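Local coordinates for protein succinate--CoA ligase subunit alpha (Campylobacter jejuni, PDB 6MEL) that is the alpha subunit of a two-subunit CoA ligase and pairs a Rossmann-like CoA-binding domain with a second alpha/beta domain of the CoA-ligase family, at residues 103-108 against 117-122; 141-146 against 160-165; 168-173 against 282-287; 190-195 against 202-207; 232-237 against 264-269. All coordinates share one frame; numbering follows the deposited sequence. Where two conformers were deposited one is given.

Contact 1: 103-108 against 117-122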
# COMPACT_ATOMS: atom_id res chain seq x y z
N LYS A 103 -1.27 -9.87 -6.55
CA LYS A 103 -1.25 -10.79 -7.65
C LYS A 103 -2.69 -11.11 -8.10
O LYS A 103 -2.95 -11.27 -9.32
CB LYS A 103 -0.51 -12.07 -7.24
CG LYS A 103 -0.40 -13.07 -8.37
CD LYS A 103 0.28 -14.34 -7.95
CE LYS A 103 -0.61 -15.18 -7.09
NZ LYS A 103 -0.13 -16.57 -7.05
N ASP A 104 -3.63 -11.22 -7.15
CA ASP A 104 -5.02 -11.57 -7.52
C ASP A 104 -5.61 -10.44 -8.36
O ASP A 104 -6.32 -10.66 -9.34
CB ASP A 104 -5.92 -11.83 -6.32
CG ASP A 104 -5.62 -13.09 -5.53
OD1 ASP A 104 -4.78 -13.92 -5.99
OD2 ASP A 104 -6.24 -13.23 -4.45
N MET A 105 -5.29 -9.21 -7.98
CA MET A 105 -5.78 -8.07 -8.69
C MET A 105 -5.12 -7.98 -10.07
O MET A 105 -5.75 -7.61 -11.06
CB MET A 105 -5.50 -6.80 -7.87
CG MET A 105 -6.30 -5.66 -8.30
SD MET A 105 -8.10 -6.04 -8.29
CE MET A 105 -8.17 -5.05 -9.76
N MET A 106 -3.83 -8.33 -10.14
CA MET A 106 -3.11 -8.30 -11.40
C MET A 106 -3.83 -9.21 -12.43
O MET A 106 -4.11 -8.79 -13.56
CB MET A 106 -1.67 -8.78 -11.21
CG MET A 106 -0.76 -8.55 -12.42
SD MET A 106 0.98 -9.02 -12.08
CE MET A 106 0.75 -10.71 -11.58
N PHE A 107 -4.07 -10.46 -12.05
CA PHE A 107 -4.73 -11.43 -12.94
C PHE A 107 -6.20 -11.05 -13.20
O PHE A 107 -6.66 -11.13 -14.35
CB PHE A 107 -4.65 -12.85 -12.38
CG PHE A 107 -3.31 -13.51 -12.63
CD1 PHE A 107 -2.94 -13.87 -13.92
CD2 PHE A 107 -2.43 -13.74 -11.59
CE1 PHE A 107 -1.70 -14.44 -14.16
CE2 PHE A 107 -1.20 -14.34 -11.83
CZ PHE A 107 -0.85 -14.72 -13.11
N ALA A 108 -6.90 -10.56 -12.18
CA ALA A 108 -8.33 -10.23 -12.37
C ALA A 108 -8.48 -9.03 -13.32
O ALA A 108 -9.36 -9.04 -14.16
CB ALA A 108 -9.02 -9.97 -11.06
N MET A 117 -14.59 -5.12 -19.18
CA MET A 117 -15.15 -4.64 -17.91
C MET A 117 -14.20 -3.61 -17.31
O MET A 117 -13.03 -3.88 -17.15
CB MET A 117 -15.34 -5.75 -16.88
CG MET A 117 -16.07 -5.31 -15.63
SD MET A 117 -16.43 -6.70 -14.53
CE MET A 117 -14.82 -6.78 -13.75
N LYS A 118 -14.72 -2.44 -16.93
CA LYS A 118 -13.93 -1.48 -16.19
C LYS A 118 -14.07 -1.74 -14.70
O LYS A 118 -15.11 -2.23 -14.24
CB LYS A 118 -14.43 -0.08 -16.52
CG LYS A 118 -14.41 0.28 -18.01
CD LYS A 118 -15.42 1.44 -18.19
CE LYS A 118 -15.05 2.49 -19.20
NZ LYS A 118 -15.62 2.16 -20.52
N ILE A 119 -13.05 -1.36 -13.95
CA ILE A 119 -13.03 -1.51 -12.50
C ILE A 119 -12.82 -0.14 -11.86
O ILE A 119 -12.05 0.70 -12.37
CB ILE A 119 -11.89 -2.47 -12.10
CG1 ILE A 119 -12.10 -3.90 -12.61
CG2 ILE A 119 -11.65 -2.45 -10.60
CD1 ILE A 119 -10.81 -4.69 -12.73
N ILE A 120 -13.48 0.07 -10.73
CA ILE A 120 -13.20 1.15 -9.81
C ILE A 120 -12.79 0.52 -8.49
O ILE A 120 -13.54 -0.21 -7.89
CB ILE A 120 -14.41 2.09 -9.64
CG1 ILE A 120 -14.72 2.81 -10.95
CG2 ILE A 120 -14.22 3.05 -8.49
CD1 ILE A 120 -16.06 3.54 -10.94
N GLY A 121 -11.55 0.77 -8.10
CA GLY A 121 -10.96 0.19 -6.91
C GLY A 121 -9.84 -0.77 -7.30
O GLY A 121 -9.26 -0.65 -8.39
N PRO A 122 -9.44 -1.71 -6.44
CA PRO A 122 -10.05 -1.97 -5.15
C PRO A 122 -9.56 -1.00 -4.08
O PRO A 122 -8.85 -0.05 -4.39
CB PRO A 122 -9.60 -3.41 -4.87
CG PRO A 122 -8.22 -3.48 -5.46
CD PRO A 122 -8.31 -2.63 -6.72

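Contact 2: 141-146 against 160-165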
# COMPACT_ATOMS: atom_id res chain seq x y z
N PHE A 141 -24.77 12.66 2.15
CA PHE A 141 -25.28 14.01 2.38
C PHE A 141 -24.15 15.05 2.21
O PHE A 141 -24.42 16.19 1.96
CB PHE A 141 -25.96 14.07 3.75
CG PHE A 141 -24.94 14.20 4.86
CD1 PHE A 141 -24.35 13.07 5.44
CD2 PHE A 141 -24.49 15.46 5.28
CE1 PHE A 141 -23.42 13.20 6.46
CE2 PHE A 141 -23.54 15.58 6.29
CZ PHE A 141 -23.00 14.44 6.86
N ILE A 142 -22.88 14.65 2.28
CA ILE A 142 -21.78 15.58 2.06
C ILE A 142 -21.78 16.06 0.61
O ILE A 142 -21.33 17.19 0.29
CB ILE A 142 -20.46 14.85 2.41
CG1 ILE A 142 -20.40 14.49 3.88
CG2 ILE A 142 -19.26 15.67 1.96
CD1 ILE A 142 -20.44 15.70 4.80
N PHE A 143 -22.25 15.20 -0.31
CA PHE A 143 -22.19 15.43 -1.75
C PHE A 143 -23.45 16.18 -2.21
O PHE A 143 -24.46 15.56 -2.50
CB PHE A 143 -21.97 14.11 -2.49
CG PHE A 143 -20.61 13.54 -2.21
CD1 PHE A 143 -19.53 13.86 -3.01
CD2 PHE A 143 -20.39 12.79 -1.06
CE1 PHE A 143 -18.26 13.39 -2.69
CE2 PHE A 143 -19.13 12.27 -0.78
CZ PHE A 143 -18.07 12.61 -1.58
N LYS A 144 -23.36 17.51 -2.25
CA LYS A 144 -24.40 18.36 -2.82
C LYS A 144 -24.09 18.58 -4.29
O LYS A 144 -22.95 18.75 -4.67
CB LYS A 144 -24.49 19.72 -2.12
CG LYS A 144 -24.88 19.65 -0.65
CD LYS A 144 -26.14 18.84 -0.39
CE LYS A 144 -26.61 18.86 1.05
NZ LYS A 144 -27.19 17.55 1.41
N LYS A 145 -25.13 18.59 -5.11
CA LYS A 145 -24.97 18.63 -6.56
C LYS A 145 -24.28 19.92 -6.98
O LYS A 145 -24.59 20.98 -6.45
CB LYS A 145 -26.32 18.49 -7.25
CG LYS A 145 -26.26 18.33 -8.76
CD LYS A 145 -27.64 18.28 -9.40
CE LYS A 145 -27.62 17.72 -10.80
NZ LYS A 145 -27.47 16.24 -10.76
N GLY A 146 -23.35 19.82 -7.93
CA GLY A 146 -22.71 20.98 -8.52
C GLY A 146 -21.87 20.60 -9.72
O GLY A 146 -22.03 19.52 -10.29
N GLU A 160 -13.50 15.32 2.85
CA GLU A 160 -12.94 16.60 3.28
C GLU A 160 -12.92 17.56 2.08
O GLU A 160 -13.31 18.72 2.21
CB GLU A 160 -11.54 16.41 3.87
CG GLU A 160 -10.79 17.68 4.19
CD GLU A 160 -11.45 18.61 5.19
OE1 GLU A 160 -12.10 18.10 6.12
OE2 GLU A 160 -11.33 19.87 5.02
N ALA A 161 -12.42 17.10 0.92
CA ALA A 161 -12.34 17.96 -0.29
C ALA A 161 -13.75 18.35 -0.75
O ALA A 161 -14.03 19.54 -1.01
CB ALA A 161 -11.56 17.28 -1.37
N ALA A 162 -14.64 17.35 -0.81
CA ALA A 162 -16.00 17.59 -1.27
C ALA A 162 -16.65 18.64 -0.37
O ALA A 162 -17.30 19.58 -0.84
CB ALA A 162 -16.79 16.31 -1.29
N ASN A 163 -16.44 18.51 0.93
CA ASN A 163 -17.06 19.39 1.89
C ASN A 163 -16.52 20.82 1.70
O ASN A 163 -17.31 21.80 1.81
CB ASN A 163 -16.88 18.88 3.32
CG ASN A 163 -17.89 19.45 4.27
OD1 ASN A 163 -19.06 19.55 3.92
ND2 ASN A 163 -17.43 19.88 5.44
N GLN A 164 -15.20 20.96 1.47
CA GLN A 164 -14.63 22.29 1.23
C GLN A 164 -15.28 22.92 -0.02
O GLN A 164 -15.51 24.15 -0.12
CB GLN A 164 -13.11 22.23 1.06
CG GLN A 164 -12.34 21.92 2.34
CD GLN A 164 -10.87 21.78 1.99
OE1 GLN A 164 -10.45 22.32 0.98
NE2 GLN A 164 -10.10 21.06 2.80
N VAL A 165 -15.55 22.10 -1.03
CA VAL A 165 -16.08 22.65 -2.25
C VAL A 165 -17.53 23.10 -2.01
O VAL A 165 -17.94 24.15 -2.52
CB VAL A 165 -15.98 21.62 -3.39
CG1 VAL A 165 -16.83 22.02 -4.58
CG2 VAL A 165 -14.53 21.39 -3.79
O HOH W 1 -20.83 19.15 2.18

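Contact 3: 168-173 against 282-287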
# COMPACT_ATOMS: atom_id res chain seq x y z
N GLY A 168 -17.64 26.22 -0.03
CA GLY A 168 -17.14 27.35 -0.79
C GLY A 168 -18.12 27.84 -1.85
O GLY A 168 -17.71 28.60 -2.75
N GLY A 169 -19.38 27.35 -1.78
CA GLY A 169 -20.49 27.74 -2.64
C GLY A 169 -20.72 26.88 -3.88
O GLY A 169 -21.57 27.21 -4.68
N TYR A 170 -20.00 25.76 -4.06
CA TYR A 170 -20.15 24.95 -5.26
C TYR A 170 -20.68 23.55 -4.88
O TYR A 170 -21.31 23.38 -3.86
CB TYR A 170 -18.80 24.95 -5.98
CG TYR A 170 -18.53 26.29 -6.60
CD1 TYR A 170 -19.12 26.62 -7.81
CD2 TYR A 170 -17.74 27.24 -5.96
CE1 TYR A 170 -18.91 27.85 -8.40
CE2 TYR A 170 -17.52 28.47 -6.54
CZ TYR A 170 -18.11 28.78 -7.76
OH TYR A 170 -17.90 29.97 -8.38
N GLY A 171 -20.45 22.56 -5.74
CA GLY A 171 -20.85 21.19 -5.45
C GLY A 171 -20.20 20.22 -6.41
O GLY A 171 -19.45 20.62 -7.29
N ILE A 172 -20.54 18.94 -6.24
CA ILE A 172 -19.89 17.85 -6.88
C ILE A 172 -20.83 17.28 -7.93
O ILE A 172 -22.01 17.05 -7.66
CB ILE A 172 -19.50 16.76 -5.87
CG1 ILE A 172 -18.59 17.29 -4.76
CG2 ILE A 172 -18.90 15.58 -6.61
CD1 ILE A 172 -17.36 18.04 -5.24
N SER A 173 -20.28 16.98 -9.11
CA SER A 173 -21.06 16.32 -10.13
C SER A 173 -21.06 14.81 -9.83
O SER A 173 -22.06 14.26 -9.35
CB SER A 173 -20.56 16.65 -11.53
OG SER A 173 -19.15 16.50 -11.65
N GLU A 282 -10.91 26.60 -1.67
CA GLU A 282 -10.50 27.93 -2.02
C GLU A 282 -9.95 27.96 -3.45
O GLU A 282 -10.16 28.94 -4.16
CB GLU A 282 -9.45 28.47 -1.06
CG GLU A 282 -10.03 28.88 0.28
CD GLU A 282 -9.03 29.67 1.13
OE1 GLU A 282 -8.03 30.15 0.55
OE2 GLU A 282 -9.19 29.73 2.35
N GLU A 283 -9.24 26.89 -3.87
CA GLU A 283 -8.67 26.89 -5.21
C GLU A 283 -9.79 26.87 -6.25
O GLU A 283 -9.74 27.57 -7.27
CB GLU A 283 -7.71 25.72 -5.44
CG GLU A 283 -6.81 25.89 -6.63
CD GLU A 283 -5.75 26.98 -6.48
OE1 GLU A 283 -5.62 27.53 -5.39
OE2 GLU A 283 -5.10 27.28 -7.47
N ILE A 284 -10.82 26.07 -5.99
CA ILE A 284 -11.97 26.04 -6.86
C ILE A 284 -12.63 27.44 -6.95
O ILE A 284 -13.04 27.86 -8.05
CB ILE A 284 -12.95 24.94 -6.41
CG1 ILE A 284 -12.44 23.53 -6.80
CG2 ILE A 284 -14.34 25.20 -6.94
CD1 ILE A 284 -12.37 23.25 -8.28
N GLN A 285 -12.77 28.14 -5.83
CA GLN A 285 -13.32 29.53 -5.83
C GLN A 285 -12.45 30.48 -6.66
O GLN A 285 -12.98 31.26 -7.41
CB GLN A 285 -13.37 30.11 -4.43
CG GLN A 285 -14.34 29.39 -3.52
CD GLN A 285 -14.35 30.13 -2.21
OE1 GLN A 285 -13.72 29.72 -1.24
NE2 GLN A 285 -14.95 31.30 -2.24
N LYS A 286 -11.12 30.37 -6.56
CA LYS A 286 -10.25 31.16 -7.41
C LYS A 286 -10.58 30.94 -8.88
O LYS A 286 -10.54 31.88 -9.68
CB LYS A 286 -8.78 30.79 -7.25
CG LYS A 286 -8.08 31.38 -6.04
CD LYS A 286 -6.56 31.33 -6.25
CE LYS A 286 -5.78 31.15 -4.96
NZ LYS A 286 -4.61 30.25 -5.16
N ILE A 287 -10.80 29.66 -9.24
CA ILE A 287 -10.94 29.32 -10.62
C ILE A 287 -12.31 29.76 -11.12
O ILE A 287 -12.41 30.37 -12.16
CB ILE A 287 -10.70 27.81 -10.85
CG1 ILE A 287 -9.22 27.44 -10.70
CG2 ILE A 287 -11.26 27.35 -12.19
CD1 ILE A 287 -9.02 25.97 -10.41

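Contact 4: 190-195 against 202-207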
# COMPACT_ATOMS: atom_id res chain seq x y z
N GLU A 190 -8.60 8.22 -17.71
CA GLU A 190 -9.90 7.76 -18.18
C GLU A 190 -11.00 8.65 -17.61
O GLU A 190 -11.94 9.05 -18.32
CB GLU A 190 -10.17 6.32 -17.76
CG GLU A 190 -9.18 5.31 -18.33
CD GLU A 190 -7.89 5.05 -17.55
OE1 GLU A 190 -7.52 5.74 -16.50
OE2 GLU A 190 -7.22 4.11 -17.98
N LEU A 191 -10.91 8.97 -16.31
CA LEU A 191 -11.95 9.72 -15.67
C LEU A 191 -11.89 11.20 -16.05
O LEU A 191 -12.93 11.86 -16.19
CB LEU A 191 -11.87 9.51 -14.16
CG LEU A 191 -12.18 8.07 -13.73
CD1 LEU A 191 -11.99 7.90 -12.24
CD2 LEU A 191 -13.60 7.71 -14.10
N LEU A 192 -10.69 11.75 -16.22
CA LEU A 192 -10.57 13.15 -16.71
C LEU A 192 -11.20 13.27 -18.10
O LEU A 192 -11.93 14.24 -18.36
CB LEU A 192 -9.11 13.60 -16.74
CG LEU A 192 -8.45 13.88 -15.40
CD1 LEU A 192 -6.95 13.88 -15.55
CD2 LEU A 192 -8.90 15.21 -14.82
N SER A 193 -11.01 12.26 -18.97
CA SER A 193 -11.67 12.26 -20.30
C SER A 193 -13.19 12.22 -20.18
O SER A 193 -13.86 12.89 -20.93
CB SER A 193 -11.23 11.12 -21.18
OG SER A 193 -9.82 11.14 -21.28
N GLU A 194 -13.73 11.38 -19.29
CA GLU A 194 -15.19 11.37 -19.05
C GLU A 194 -15.67 12.76 -18.62
O GLU A 194 -16.71 13.21 -19.10
CB GLU A 194 -15.58 10.35 -17.99
CG GLU A 194 -15.46 8.93 -18.50
CD GLU A 194 -16.61 8.47 -19.39
OE1 GLU A 194 -17.70 9.12 -19.40
OE2 GLU A 194 -16.43 7.46 -20.01
N PHE A 195 -14.96 13.39 -17.69
CA PHE A 195 -15.37 14.70 -17.12
C PHE A 195 -15.29 15.80 -18.19
O PHE A 195 -16.09 16.72 -18.21
CB PHE A 195 -14.55 15.08 -15.89
CG PHE A 195 -14.98 14.40 -14.60
CD1 PHE A 195 -16.29 14.49 -14.15
CD2 PHE A 195 -14.08 13.68 -13.84
CE1 PHE A 195 -16.68 13.88 -12.97
CE2 PHE A 195 -14.48 13.08 -12.65
CZ PHE A 195 -15.77 13.16 -12.23
N LYS A 202 -17.56 21.50 -14.73
CA LYS A 202 -16.76 22.66 -15.21
C LYS A 202 -15.32 22.64 -14.68
O LYS A 202 -14.48 23.36 -15.17
CB LYS A 202 -17.45 23.95 -14.79
CG LYS A 202 -18.79 24.07 -15.47
CD LYS A 202 -19.46 25.36 -15.21
CE LYS A 202 -20.51 25.65 -16.28
NZ LYS A 202 -21.70 26.28 -15.67
N ALA A 203 -15.05 21.82 -13.67
CA ALA A 203 -13.71 21.76 -13.11
C ALA A 203 -13.55 20.41 -12.43
O ALA A 203 -14.53 19.80 -12.06
CB ALA A 203 -13.53 22.89 -12.14
N ILE A 204 -12.31 19.95 -12.33
CA ILE A 204 -12.03 18.67 -11.71
C ILE A 204 -10.99 18.84 -10.61
O ILE A 204 -9.95 19.49 -10.84
CB ILE A 204 -11.56 17.64 -12.75
CG1 ILE A 204 -12.54 17.49 -13.91
CG2 ILE A 204 -11.33 16.31 -12.07
CD1 ILE A 204 -12.08 18.12 -15.17
N VAL A 205 -11.26 18.23 -9.46
CA VAL A 205 -10.28 18.06 -8.39
C VAL A 205 -9.72 16.64 -8.48
O VAL A 205 -10.48 15.67 -8.42
CB VAL A 205 -10.91 18.31 -7.02
CG1 VAL A 205 -9.93 18.05 -5.88
CG2 VAL A 205 -11.49 19.73 -6.91
N MET A 206 -8.39 16.51 -8.56
CA MET A 206 -7.72 15.24 -8.49
C MET A 206 -6.93 15.18 -7.18
O MET A 206 -6.20 16.11 -6.83
CB MET A 206 -6.84 14.95 -9.73
CG MET A 206 -5.73 15.94 -9.96
SD MET A 206 -4.75 15.48 -11.42
CE MET A 206 -3.65 14.23 -10.77
N ILE A 207 -7.15 14.10 -6.43
CA ILE A 207 -6.50 13.86 -5.14
C ILE A 207 -5.64 12.61 -5.29
O ILE A 207 -6.17 11.55 -5.61
CB ILE A 207 -7.48 13.66 -3.97
CG1 ILE A 207 -8.58 14.73 -3.90
CG2 ILE A 207 -6.72 13.56 -2.67
CD1 ILE A 207 -8.08 16.07 -3.43

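Contact 5: 232-237 against 264-269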
# COMPACT_ATOMS: atom_id res chain seq x y z
N ALA A 232 -5.20 19.94 -8.12
CA ALA A 232 -4.56 18.73 -7.59
C ALA A 232 -4.05 18.96 -6.18
O ALA A 232 -3.48 20.02 -5.85
CB ALA A 232 -3.44 18.23 -8.45
N PHE A 233 -4.29 17.95 -5.33
CA PHE A 233 -3.63 17.83 -4.05
C PHE A 233 -3.03 16.42 -4.00
O PHE A 233 -3.74 15.45 -4.21
CB PHE A 233 -4.57 18.04 -2.85
CG PHE A 233 -3.88 17.77 -1.53
CD1 PHE A 233 -2.98 18.68 -1.00
CD2 PHE A 233 -4.01 16.56 -0.89
CE1 PHE A 233 -2.28 18.41 0.17
CE2 PHE A 233 -3.30 16.28 0.27
CZ PHE A 233 -2.43 17.20 0.79
N ILE A 234 -1.74 16.34 -3.69
CA ILE A 234 -1.00 15.11 -3.63
C ILE A 234 -0.56 14.93 -2.18
O ILE A 234 0.30 15.62 -1.74
CB ILE A 234 0.23 15.09 -4.57
CG1 ILE A 234 -0.11 15.49 -6.01
CG2 ILE A 234 0.90 13.71 -4.52
CD1 ILE A 234 -1.21 14.64 -6.66
N ALA A 235 -1.14 13.94 -1.49
CA ALA A 235 -0.79 13.70 -0.08
C ALA A 235 0.56 12.99 0.04
O ALA A 235 0.93 12.16 -0.78
CB ALA A 235 -1.87 12.84 0.51
N GLY A 236 1.29 13.28 1.12
CA GLY A 236 2.51 12.53 1.46
C GLY A 236 3.81 13.30 1.28
O GLY A 236 4.86 12.69 1.27
N ALA A 237 3.76 14.63 1.15
CA ALA A 237 4.97 15.47 1.07
C ALA A 237 5.93 15.15 2.21
O ALA A 237 7.09 15.24 2.04
CB ALA A 237 4.62 16.96 1.14
N GLU A 264 5.40 18.80 -8.76
CA GLU A 264 6.27 19.56 -9.69
C GLU A 264 5.86 19.27 -11.14
O GLU A 264 5.79 20.19 -11.94
CB GLU A 264 7.70 19.16 -9.40
CG GLU A 264 8.78 19.99 -10.06
CD GLU A 264 10.15 19.58 -9.53
OE1 GLU A 264 10.22 19.08 -8.34
OE2 GLU A 264 11.15 19.74 -10.28
N ALA A 265 5.59 18.00 -11.48
CA ALA A 265 5.18 17.66 -12.84
C ALA A 265 3.83 18.33 -13.14
O ALA A 265 3.63 18.91 -14.19
CB ALA A 265 5.08 16.16 -13.02
N LEU A 266 2.88 18.20 -12.21
CA LEU A 266 1.55 18.77 -12.42
C LEU A 266 1.63 20.30 -12.57
O LEU A 266 1.01 20.89 -13.45
CB LEU A 266 0.67 18.36 -11.23
CG LEU A 266 0.23 16.90 -11.24
CD1 LEU A 266 -0.33 16.51 -9.89
CD2 LEU A 266 -0.80 16.67 -12.34
N LYS A 267 2.41 20.93 -11.71
CA LYS A 267 2.58 22.39 -11.74
C LYS A 267 3.15 22.85 -13.10
O LYS A 267 2.61 23.77 -13.72
CB LYS A 267 3.48 22.83 -10.60
CG LYS A 267 3.66 24.34 -10.51
CD LYS A 267 4.47 24.79 -9.30
CE LYS A 267 4.17 26.23 -8.93
NZ LYS A 267 2.94 26.30 -8.11
N SER A 268 4.16 22.15 -13.61
CA SER A 268 4.85 22.56 -14.83
C SER A 268 3.95 22.36 -16.05
O SER A 268 4.17 22.96 -17.06
CB SER A 268 6.15 21.80 -14.98
OG SER A 268 5.86 20.48 -15.44
N TYR A 269 2.91 21.52 -15.96
CA TYR A 269 1.99 21.35 -17.09
C TYR A 269 0.73 22.19 -16.92
O TYR A 269 -0.23 21.97 -17.68
CB TYR A 269 1.67 19.87 -17.29
CG TYR A 269 2.72 19.16 -18.11
CD1 TYR A 269 3.59 18.25 -17.55
CD2 TYR A 269 2.87 19.47 -19.45
CE1 TYR A 269 4.56 17.62 -18.32
CE2 TYR A 269 3.81 18.84 -20.24
CZ TYR A 269 4.67 17.93 -19.67
OH TYR A 269 5.58 17.33 -20.48

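Contact 1: 103-108 against 117-122
M105 on helix 102-115 reaches across to I119 and P122, and these three buried side chains make nearly all of the contact. The methionine loses the most surface. Its CG stands anti to the backbone N (chi1 -163°), and the chain then bends at the next two torsions, which brings the thioether up to the CG-CD end of the proline instead of letting it run on in a straight line. SD of M105 lies 3.8 Å from CD of P122, and the terminal methyl CE of M105 is 3.9 Å from that same CD. CE of M105 also meets the end of I119 tip to tip, 4.0 Å from its CD1. An unbranched, pliable methionine suits this place, because one side chain can fit both a rigid ring and the end of an aliphatic chain. P122 follows a cis peptide bond, and its ring presents CG and CD to the sulfur. On its outward side the helix meets another protein chain, in which a basic side chain forms a salt bridge with D104. The strand pairs through its backbone with A93 and V95 of strand 92-95. The whole is the closing half of a beta-alpha-beta unit, strand 92-95, helix 102-115 and strand 118-120, the last of these being the final strand of the Rossmann-like sheet within this chain.

Contact 2: 141-146 against 160-165
The ring of F143 meets the methyl group of A162 at an oblique angle, with CE1 of F143 3.6 Å from CB of A162 and the neighbouring CZ only slightly farther from it. A second ring, that of F141, is covered on one face by CG1 of I142, which sits 3.9 Å above the plane toward the rim. F143 starts out pointing away from helix 156-167, yet with CG beside its own backbone N (chi1 -67°) the ring swings back to the helix. Alanine suits A162 because a single methyl lets the ring and I142 come close to the helix together: CG2 of I142 lies 4.1 Å from CB of A162. Farther out, I142 and N163 cross at about a right angle, with CD1 of the isoleucine 4.2 Å from OD1 of the asparagine.

The polar link between the segments runs through water. One molecule donates to the carbonyl O of I142 at 2.8 Å and to OD1 of N163, which Q167 NE2 also bonds weakly. Within the loop, NZ of K144 returns to the carbonyl O of F141 at 3.1 Å, on a lone pair in the carbonyl plane. On the helix, NE2 of Q164 gives E160 OE2 an almost straight bond (175°), while a basic side chain of another protein chain forms a salt bridge with E160 OE1. The chemistry is thus divided: apolar groups seat the loop on A162, and beside them a water joins a backbone carbonyl to an amide oxygen without direct bonding between them.

Contact 3: 168-173 against 282-287
Q285 leaves helix 280-288 beside the end of helix 156-167, and its side chain can be followed outward along G168. From CB, CG stands anti to the carbonyl carbon (chi1 -66°) and comes within 3.5 Å of the carbonyl O of G168. The chain continues extended, so CD of Q285 passes the same oxygen at 3.7 Å. At the amide, OE1 of Q285 lies 4.2 Å from CA of G168. NE2 of Q285 stays 3.9 Å from O of G168, too far for a bond. A CB on G168 would lie only about 3.5 Å from OE1 of Q285, so glycine fits the close approach. G169, with positive phi, is the C-prime residue of a Schellman motif that ends helix 156-167.

Y170 then turns its ring to helix 280-288, its CD2 lying 4.1 Å from CG2 of I284 at an oblique approach. CE2 of Y170 comes to 4.4 Å from CA of Q285. The join between the segments therefore rests on fit of shape, of a glutamine along a glycine and a ring beside an isoleucine, and the polar anchor, the hydroxyl of Y170 bonded to the carbonyl O of G289, lies just beyond segment 282-287.

Contact 4: 190-195 against 202-207
Helix 188-197 packs here against strand 203-209, an inner strand of the mixed sheet in the CoA-ligase domain, in the layered manner of an alpha/beta fold. The chain passes from one to the other through a short connection, and the contact brings the last turns of the helix against the start of the strand. I204 carries it: its CB points toward the helix, and its branches are shared between L192 and F195, one helical turn apart. CG2 of I204 lies 3.8 Å from CD2 of L192, the two side chains meeting at a slant. The other branch goes mainly to the phenylalanine. With CG1 anti to the carbonyl carbon (chi1 -55°), I204 places this atom alongside the base of F195, 4.0 Å from CG of the ring, while its end methyl CD1 is also 4.0 Å from F195 CB.

A beta-branched residue fits this strand position because it spreads two arms from CB over neighbouring helix residues. L192 meets them with a methyl and F195 with its CB and the near part of its ring, and all three residues are buried. Alternation along the strand sends A203 and V205 to the other side of the sheet, where both touch I284 of helix 280-288. The helix layer continues past L192, which also touches I222 of helix 214-225, while F195 reaches I151 of strand 148-152. Between strands, the backbone of I204 bonds to P229 and to V231 of the adjoining strand 230-235. The closest approach between the two segments is at the root of the aromatic side chain, where CB of F195 stands 3.7 Å from CG1 of I204.

Contact 5: 232-237 against 264-269
L266 of helix 259-268 sends one methyl, CD1, onto both A232 and I234, two residues that point the same way from strand 230-235. The leucine has CG anti to the carbonyl carbon (chi1 -75°) and then an extended second torsion (chi2 166°), which carries CD1 out from the helix to the sheet. There CD1 of L266 lies 3.8 Å from CB of A232. I234 meets it tip to tip, CD1 of I234 being 3.8 Å from CD1 of L266, while CG1 of I234 is 4.0 Å from CD1 of L266. The isoleucine has CG1 anti to the carbonyl carbon and turns at its second torsion (chi2 -56°), which brings its terminal methyl to the leucine.

The residue types divide the work by length. Alanine is short and lets the leucine methyl come down close to the strand, whereas the longer isoleucine reaches out to meet that same methyl with its own end. All three side chains are buried and wholly apolar, as suits the inner side of a helix laid on a sheet.

Beyond the strand, the backbone N of G236 bonds to an acidic side chain of another protein chain. Strand 230-235 lies between strands 203-209 and 272-273, and helix 259-268 is the connection of a beta-alpha-beta unit from it to 272-273. L266 also touches M206 of strand 203-209 and A219 of helix 214-225, filling the seam between the two helices and the sheet.

Overall arrangement
Contact 1 stands apart in the Rossmann-like sheet, whereas contacts 2 to 5 gather round the second sheet. Contacts 1, 4 and 5 each bury aliphatic or aromatic side chains between a helix and a strand, and contacts 4 and 5 share neighbouring strands, with the backbone of M206 probably hydrogen-bonded to that of F233. Contacts 2 and 3 lie together, their centres 9 Å apart, at the end of helix 156-167, and involve loops: here a bridging water and a glutamine side chain stand beside the apolar groups. Contacts 1, 2, 4 and 5 are buried, contact 3 only partly, and contact 3 closes a long loop holding contacts 4 and 5.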